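Local coordinates for protein beta-D-glucoside glucohydrolase (PDB 4I8D) that probably hydrolyses terminal, non-reducing beta-D-glucosyl residues to release beta-D-glucose, a step in cellulose breakdown, at residues V618-A623 / G666-N671. Residues are numbered along the deposited sequence; the frame is centred on the assembly and turned at random.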
ATOM      1  N   VAL A 618      -1.023  -1.848  26.122  1.00 46.40           N
ATOM      2  CA  VAL A 618      -0.315  -3.109  26.311  1.00 45.42           C
ATOM      3  C   VAL A 618       1.193  -2.890  26.157  1.00 44.53           C
ATOM      4  O   VAL A 618       1.639  -2.145  25.283  1.00 44.86           O
ATOM      5  CB  VAL A 618      -0.825  -4.200  25.337  1.00 44.61           C
ATOM      6  CG1 VAL A 618      -0.274  -5.565  25.715  1.00 44.27           C
ATOM      7  CG2 VAL A 618      -2.345  -4.238  25.320  1.00 44.09           C
ATOM      8  N   THR A 619       1.962  -3.567  27.004  1.00 43.88           N
ATOM      9  CA  THR A 619       3.391  -3.336  27.162  1.00 43.27           C
ATOM     10  C   THR A 619       4.147  -4.661  27.207  1.00 42.84           C
ATOM     11  O   THR A 619       3.686  -5.614  27.829  1.00 43.37           O
ATOM     12  CB  THR A 619       3.650  -2.566  28.485  1.00 43.48           C
ATOM     13  OG1 THR A 619       3.321  -1.184  28.302  1.00 44.12           O
ATOM     14  CG2 THR A 619       5.101  -2.697  28.970  1.00 42.11           C
ATOM     15  N   VAL A 620       5.315  -4.698  26.572  1.00 41.92           N
ATOM     16  CA  VAL A 620       6.237  -5.827  26.674  1.00 42.38           C
ATOM     17  C   VAL A 620       7.669  -5.307  26.527  1.00 43.36           C
ATOM     18  O   VAL A 620       7.901  -4.301  25.849  1.00 44.06           O
ATOM     19  CB  VAL A 620       5.917  -6.944  25.631  1.00 42.07           C
ATOM     20  CG1 VAL A 620       5.906  -6.401  24.204  1.00 40.88           C
ATOM     21  CG2 VAL A 620       6.880  -8.121  25.747  1.00 41.91           C
ATOM     22  N   ASP A 621       8.614  -5.980  27.179  1.00 44.67           N
ATOM     23  CA  ASP A 621      10.032  -5.649  27.075  1.00 45.49           C
ATOM     24  C   ASP A 621      10.755  -6.567  26.098  1.00 45.91           C
ATOM     25  O   ASP A 621      10.696  -7.799  26.222  1.00 46.99           O
ATOM     26  CB  ASP A 621      10.703  -5.714  28.450  1.00 46.80           C
ATOM     27  CG  ASP A 621      10.523  -4.430  29.259  1.00 49.28           C
ATOM     28  OD1 ASP A 621       9.768  -3.524  28.821  1.00 49.44           O
ATOM     29  OD2 ASP A 621      11.145  -4.326  30.341  1.00 50.21           O
ATOM     30  N   ILE A 622      11.430  -5.958  25.127  1.00 44.91           N
ATOM     31  CA  ILE A 622      12.187  -6.697  24.123  1.00 45.15           C
ATOM     32  C   ILE A 622      13.683  -6.522  24.371  1.00 44.95           C
ATOM     33  O   ILE A 622      14.175  -5.402  24.450  1.00 44.59           O
ATOM     34  CB  ILE A 622      11.781  -6.283  22.683  1.00 45.46           C
ATOM     35  CG1 ILE A 622      10.511  -7.016  22.244  1.00 46.75           C
ATOM     36  CG2 ILE A 622      12.853  -6.648  21.670  1.00 44.82           C
ATOM     37  CD1 ILE A 622       9.233  -6.565  22.915  1.00 47.65           C
ATOM     38  N   ALA A 623      14.396  -7.638  24.505  1.00 45.23           N
ATOM     39  CA  ALA A 623      15.829  -7.610  24.792  1.00 45.54           C
ATOM     40  C   ALA A 623      16.609  -8.313  23.697  1.00 45.74           C
ATOM     41  O   ALA A 623      16.293  -9.448  23.336  1.00 46.31           O
ATOM     42  CB  ALA A 623      16.117  -8.253  26.140  1.00 45.48           C
ATOM     43  N   GLY A 666      14.464  -2.793  25.653  1.00 46.67           N
ATOM     44  CA  GLY A 666      13.530  -1.682  25.437  1.00 45.85           C
ATOM     45  C   GLY A 666      12.073  -2.090  25.595  1.00 46.43           C
ATOM     46  O   GLY A 666      11.739  -3.271  25.540  1.00 45.46           O
ATOM     47  N   THR A 667      11.205  -1.097  25.776  1.00 47.10           N
ATOM     48  CA  THR A 667       9.774  -1.321  25.988  1.00 48.37           C
ATOM     49  C   THR A 667       8.957  -0.963  24.750  1.00 49.05           C
ATOM     50  O   THR A 667       9.031   0.157  24.250  1.00 51.05           O
ATOM     51  CB  THR A 667       9.269  -0.503  27.200  1.00 48.70           C
ATOM     52  OG1 THR A 667       9.850  -1.028  28.394  1.00 49.31           O
ATOM     53  CG2 THR A 667       7.752  -0.558  27.337  1.00 49.03           C
ATOM     54  N   ALA A 668       8.174  -1.921  24.268  1.00 49.58           N
ATOM     55  CA  ALA A 668       7.240  -1.673  23.179  1.00 49.69           C
ATOM     56  C   ALA A 668       5.854  -1.359  23.741  1.00 50.46           C
ATOM     57  O   ALA A 668       5.330  -2.104  24.583  1.00 51.68           O
ATOM     58  CB  ALA A 668       7.182  -2.872  22.247  1.00 49.44           C
ATOM     59  N   THR A 669       5.269  -0.258  23.269  1.00 49.63           N
ATOM     60  CA  THR A 669       3.981   0.224  23.768  1.00 50.15           C
ATOM     61  C   THR A 669       2.890   0.153  22.695  1.00 50.31           C
ATOM     62  O   THR A 669       3.005   0.780  21.638  1.00 49.11           O
ATOM     63  CB  THR A 669       4.105   1.672  24.309  1.00 50.48           C
ATOM     64  OG1 THR A 669       5.141   1.722  25.294  1.00 49.93           O
ATOM     65  CG2 THR A 669       2.789   2.158  24.939  1.00 49.99           C
ATOM     66  N   PHE A 670       1.832  -0.608  22.978  1.00 50.41           N
ATOM     67  CA  PHE A 670       0.714  -0.744  22.038  1.00 51.30           C
ATOM     68  C   PHE A 670      -0.522   0.007  22.530  1.00 52.20           C
ATOM     69  O   PHE A 670      -1.137  -0.373  23.531  1.00 53.32           O
ATOM     70  CB  PHE A 670       0.362  -2.218  21.773  1.00 49.63           C
ATOM     71  CG  PHE A 670       1.546  -3.089  21.461  1.00 48.26           C
ATOM     72  CD1 PHE A 670       2.240  -2.948  20.264  1.00 48.56           C
ATOM     73  CD2 PHE A 670       1.960  -4.063  22.360  1.00 47.96           C
ATOM     74  CE1 PHE A 670       3.332  -3.757  19.975  1.00 48.10           C
ATOM     75  CE2 PHE A 670       3.047  -4.877  22.077  1.00 47.83           C
ATOM     76  CZ  PHE A 670       3.735  -4.725  20.884  1.00 47.36           C
ATOM     77  N   ASN A 671      -0.883   1.069  21.819  1.00 51.54           N
ATOM     78  CA  ASN A 671      -2.057   1.841  22.177  1.00 51.60           C
ATOM     79  C   ASN A 671      -3.309   1.340  21.481  1.00 51.79           C
ATOM     80  O   ASN A 671      -3.398   1.328  20.247  1.00 51.27           O
ATOM     81  CB  ASN A 671      -1.827   3.332  21.928  1.00 52.12           C
ATOM     82  CG  ASN A 671      -0.779   3.921  22.862  1.00 52.89           C
ATOM     83  OD1 ASN A 671      -0.675   3.535  24.035  1.00 52.35           O
ATOM     84  ND2 ASN A 671       0.009   4.862  22.346  1.00 52.53           N
TER
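V618, V620 and I622 pair with F670, A668 and G666 as the hydrogen-bonded positions of an antiparallel ladder, a worked example of how alternation gives a sheet one oily and one polar face. Each pair exchanges two backbone bonds: F670 N reaches V618 O at 2.8 Å and is nearly straight (172°), whereas V620 N to A668 O, at 3.3 Å, is the longest rung. At the non-hydrogen-bonded pairs, CA-H groups lean on carbonyls instead, as where T619 CA lies 3.5 Å from A668 O.

The apolar contacts share the face that carries V618, V620, I622, A668 and F670. Because V620 CG1 sits between the backbone N and the carbonyl carbon (chi1 56°), it comes within 3.9 Å of F670 CE2, meeting the ring obliquely. V618 CB lies 4.1 Å from CD2 of the same F670 ring, and I622 CD1 approaches A668 CB.

On the other face, T667 OG1 donates to D621 OD1 at 2.5 Å, arriving on the syn side but 31° out of the carboxylate plane. Next to this bond the T619 and T667 methyls touch (CG2 to CG2, 3.8 Å), the two side chains crossing at a slant. The other oxygen, D621 OD2, forms a salt bridge with R587, so the carboxylate links three strands. With an alanine at D621, the T667 hydroxyl and the R587 charge would probably lose this shared partner.

In what is consistent with a fibronectin type III-like beta-sandwich, strand 614-624 lies between 583-592 and 665-673. The apolar face packs against the second sheet, with A668 and I622 on strand 651-660, and V618, V620 and F670 on strand 692-699.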